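PDB 5WAB: putative beta-glucosidase from Bifidobacterium adolescentis, which hydrolyses beta-glucosidic linkages as a glycoside hydrolase family 3 beta-glucosidase and may also release terminal alpha-L-arabinopyranosyl units from ginsenoside Rb2. Local coordinates for residues D238-E250 against R268-M281. Numbering follows the deposited sequence.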
# COMPACT_ATOMS: atom_id res chain seq x y z
N ASP A 238 12.51 20.87 15.82
CA ASP A 238 13.58 21.86 15.83
C ASP A 238 13.60 22.53 14.46
O ASP A 238 14.03 21.92 13.48
CB ASP A 238 14.93 21.21 16.13
CG ASP A 238 15.99 22.20 16.56
OD1 ASP A 238 15.95 23.37 16.12
OD2 ASP A 238 16.88 21.80 17.34
N ARG A 239 13.13 23.79 14.40
CA ARG A 239 13.02 24.47 13.11
C ARG A 239 14.35 24.50 12.38
O ARG A 239 14.42 24.19 11.19
CB ARG A 239 12.48 25.89 13.32
CG ARG A 239 11.01 25.98 13.68
CD ARG A 239 10.11 25.37 12.61
NE ARG A 239 10.39 25.88 11.27
CZ ARG A 239 9.89 27.00 10.76
NH1 ARG A 239 9.09 27.77 11.50
NH2 ARG A 239 10.20 27.37 9.52
N VAL A 240 15.42 24.89 13.07
CA VAL A 240 16.72 25.02 12.42
C VAL A 240 17.25 23.64 12.03
O VAL A 240 17.73 23.45 10.90
CB VAL A 240 17.71 25.77 13.33
CG1 VAL A 240 19.06 25.90 12.66
CG2 VAL A 240 17.16 27.12 13.69
N ALA A 241 17.14 22.67 12.93
CA ALA A 241 17.67 21.33 12.64
C ALA A 241 16.93 20.69 11.47
O ALA A 241 17.56 20.07 10.60
CB ALA A 241 17.58 20.45 13.88
N SER A 242 15.61 20.84 11.42
CA SER A 242 14.84 20.26 10.33
C SER A 242 15.22 20.88 8.99
O SER A 242 15.39 20.16 8.00
CB SER A 242 13.34 20.42 10.58
OG SER A 242 12.93 19.68 11.72
N LEU A 243 15.35 22.21 8.94
CA LEU A 243 15.71 22.85 7.69
C LEU A 243 17.08 22.39 7.21
O LEU A 243 17.27 22.13 6.01
CB LEU A 243 15.70 24.37 7.85
CG LEU A 243 15.72 25.10 6.50
CD1 LEU A 243 14.30 25.37 6.02
CD2 LEU A 243 16.54 26.37 6.57
N ASN A 244 18.04 22.28 8.12
CA ASN A 244 19.37 21.83 7.75
C ASN A 244 19.36 20.37 7.30
O ASN A 244 20.19 19.97 6.49
CB ASN A 244 20.35 22.03 8.90
CG ASN A 244 20.80 23.47 9.04
OD1 ASN A 244 20.80 24.23 8.07
ND2 ASN A 244 21.20 23.86 10.25
N ALA A 245 18.43 19.58 7.82
CA ALA A 245 18.35 18.18 7.40
C ALA A 245 17.77 18.03 6.01
O ALA A 245 18.00 16.99 5.37
CB ALA A 245 17.52 17.38 8.41
N GLY A 246 17.04 19.02 5.52
CA GLY A 246 16.44 18.94 4.20
C GLY A 246 14.93 19.01 4.19
O GLY A 246 14.29 18.75 3.17
N LEU A 247 14.33 19.36 5.33
CA LEU A 247 12.89 19.55 5.43
C LEU A 247 12.52 20.94 4.92
O LEU A 247 12.90 21.95 5.53
CB LEU A 247 12.42 19.36 6.86
CG LEU A 247 10.90 19.31 6.99
CD1 LEU A 247 10.42 17.86 6.94
CD2 LEU A 247 10.45 20.01 8.26
N ASN A 248 11.80 21.00 3.81
CA ASN A 248 11.45 22.30 3.24
C ASN A 248 10.35 23.00 4.01
O ASN A 248 10.37 24.23 4.12
CB ASN A 248 11.03 22.13 1.79
CG ASN A 248 12.09 21.47 0.95
OD1 ASN A 248 12.31 20.26 1.05
ND2 ASN A 248 12.77 22.25 0.13
N LEU A 249 9.38 22.27 4.54
CA LEU A 249 8.12 22.86 4.97
C LEU A 249 7.69 22.31 6.31
O LEU A 249 7.48 21.10 6.46
CB LEU A 249 7.04 22.60 3.91
CG LEU A 249 5.66 23.23 4.11
CD1 LEU A 249 5.70 24.75 3.94
CD2 LEU A 249 4.66 22.60 3.15
N GLU A 250 7.49 23.21 7.28
CA GLU A 250 6.88 22.86 8.56
C GLU A 250 5.37 22.97 8.43
O GLU A 250 4.86 23.99 7.97
CB GLU A 250 7.37 23.77 9.68
CG GLU A 250 6.72 23.46 11.03
CD GLU A 250 6.64 24.66 11.97
OE1 GLU A 250 6.51 25.80 11.48
OE2 GLU A 250 6.69 24.47 13.21
N ARG A 268 23.98 29.57 11.67
CA ARG A 268 23.48 28.22 11.92
C ARG A 268 22.84 27.60 10.68
O ARG A 268 22.75 26.37 10.60
CB ARG A 268 22.48 28.21 13.07
CG ARG A 268 23.12 28.30 14.43
CD ARG A 268 22.06 28.39 15.49
NE ARG A 268 21.38 29.68 15.45
CZ ARG A 268 20.15 29.87 15.92
NH1 ARG A 268 19.48 28.86 16.45
NH2 ARG A 268 19.60 31.07 15.85
N ILE A 269 22.40 28.42 9.73
CA ILE A 269 21.90 27.96 8.44
C ILE A 269 22.72 28.65 7.36
O ILE A 269 22.78 29.89 7.33
CB ILE A 269 20.41 28.27 8.27
CG1 ILE A 269 19.58 27.58 9.36
CG2 ILE A 269 19.93 27.84 6.90
CD1 ILE A 269 18.12 27.94 9.31
N GLN A 270 23.36 27.87 6.50
CA GLN A 270 24.06 28.45 5.36
C GLN A 270 23.06 29.12 4.43
O GLN A 270 21.96 28.59 4.21
CB GLN A 270 24.87 27.40 4.60
CG GLN A 270 25.90 26.66 5.44
CD GLN A 270 27.01 27.56 5.94
OE1 GLN A 270 27.67 28.23 5.15
NE2 GLN A 270 27.21 27.59 7.25
N PRO A 271 23.39 30.30 3.89
CA PRO A 271 22.48 30.96 2.94
C PRO A 271 22.10 30.09 1.76
O PRO A 271 20.99 30.21 1.24
CB PRO A 271 23.28 32.19 2.49
CG PRO A 271 24.17 32.48 3.66
CD PRO A 271 24.55 31.13 4.23
N GLU A 272 23.01 29.21 1.32
CA GLU A 272 22.68 28.29 0.24
C GLU A 272 21.60 27.30 0.66
O GLU A 272 20.74 26.93 -0.15
CB GLU A 272 23.94 27.55 -0.22
CG GLU A 272 25.01 28.43 -0.84
CD GLU A 272 25.83 29.20 0.19
OE1 GLU A 272 25.65 28.96 1.41
OE2 GLU A 272 26.67 30.04 -0.22
N GLN A 273 21.62 26.86 1.92
CA GLN A 273 20.64 25.87 2.37
C GLN A 273 19.24 26.46 2.44
O GLN A 273 18.28 25.82 2.00
CB GLN A 273 21.05 25.30 3.72
CG GLN A 273 20.08 24.25 4.26
CD GLN A 273 20.00 23.01 3.38
OE1 GLN A 273 20.86 22.77 2.53
NE2 GLN A 273 18.97 22.21 3.59
N LEU A 274 19.10 27.67 2.97
CA LEU A 274 17.79 28.31 3.00
C LEU A 274 17.30 28.60 1.59
O LEU A 274 16.11 28.43 1.29
CB LEU A 274 17.84 29.60 3.82
CG LEU A 274 16.53 30.38 3.89
CD1 LEU A 274 15.39 29.50 4.39
CD2 LEU A 274 16.69 31.59 4.78
N ASP A 275 18.19 29.06 0.71
CA ASP A 275 17.80 29.30 -0.68
C ASP A 275 17.32 28.02 -1.34
O ASP A 275 16.29 28.02 -2.03
CB ASP A 275 18.97 29.92 -1.45
CG ASP A 275 19.09 31.42 -1.21
OD1 ASP A 275 18.23 31.97 -0.49
OD2 ASP A 275 20.05 32.05 -1.71
N ARG A 276 18.03 26.90 -1.13
CA ARG A 276 17.60 25.63 -1.70
C ARG A 276 16.24 25.22 -1.17
O ARG A 276 15.34 24.85 -1.93
CB ARG A 276 18.64 24.55 -1.41
CG ARG A 276 19.81 24.53 -2.38
CD ARG A 276 20.82 23.44 -2.07
NE ARG A 276 21.45 23.68 -0.77
CZ ARG A 276 22.59 23.13 -0.36
NH1 ARG A 276 23.25 22.29 -1.15
NH2 ARG A 276 23.07 23.42 0.84
N MET A 277 16.05 25.30 0.15
CA MET A 277 14.79 24.89 0.76
C MET A 277 13.64 25.78 0.33
O MET A 277 12.56 25.28 -0.00
CB MET A 277 14.93 24.90 2.29
CG MET A 277 15.83 23.81 2.83
SD MET A 277 15.13 22.15 2.55
CE MET A 277 16.02 21.59 1.10
N ALA A 278 13.85 27.10 0.30
CA ALA A 278 12.78 28.03 -0.05
C ALA A 278 12.49 28.02 -1.54
O ALA A 278 11.33 28.15 -1.96
CB ALA A 278 13.13 29.44 0.42
N GLN A 279 13.53 27.90 -2.37
CA GLN A 279 13.31 27.84 -3.81
C GLN A 279 12.48 26.63 -4.19
O GLN A 279 11.63 26.70 -5.09
CB GLN A 279 14.65 27.82 -4.55
CG GLN A 279 14.53 27.72 -6.07
CD GLN A 279 13.77 28.88 -6.68
OE1 GLN A 279 13.96 30.04 -6.30
NE2 GLN A 279 12.90 28.58 -7.63
N GLY A 280 12.69 25.51 -3.50
CA GLY A 280 11.87 24.34 -3.75
C GLY A 280 10.40 24.62 -3.53
O GLY A 280 9.55 24.16 -4.29
N MET A 281 10.09 25.42 -2.50
CA MET A 281 8.70 25.80 -2.25
C MET A 281 8.16 26.70 -3.35
O MET A 281 6.96 26.64 -3.66
CB MET A 281 8.58 26.48 -0.89
CG MET A 281 8.92 25.58 0.28
SD MET A 281 8.14 23.95 0.18
CE MET A 281 6.40 24.38 0.15
O HOH W 1 22.88 24.90 6.31
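L243 packs its two methyl branches against I269 and the first turns of helix 271-281, in a tight, buried part of the contact. CD2 meets I269 CD1 at 3.5 Å and also touches L274 CD1 from another side, while CD1 runs alongside M277 CB, the leucine and methionine passing in opposite directions. CG anti to the backbone N (chi1 -165°) sets these branches between I269 and M277. L243 O takes both Q273 NE2 (3.0 Å) and the backbone N of G246 in the Schellman turn that ends helix 239-245. Past that turn, N248 lays its amide across the bent end of M277, with ND2 3.4 Å from M277 SD. The same ND2 donates to M277 O at 3.0 Å, an almost straight bond in the carbonyl plane on a lone pair, while N248 OD1 accepts from V229 N. Replacing N248 by an alanine removes both amide bonds and is likely to leave M277 O and V229 N without these partners and a gap beside the methionine sulfur. Toward solvent the contact thins: V240 CG2 lies 4.0 Å from NH1 of exposed R268, and N244 donates from ND2 to R268 O, its OD1 reaching Q270 N through a water. The helices cross at 79°, and the L249 backbone hydrogen-bonds to V229 and S231, joining the pair to the last strand of the parallel sheet in the TIM-barrel-clan N-terminal domain of family 3 glycosidases.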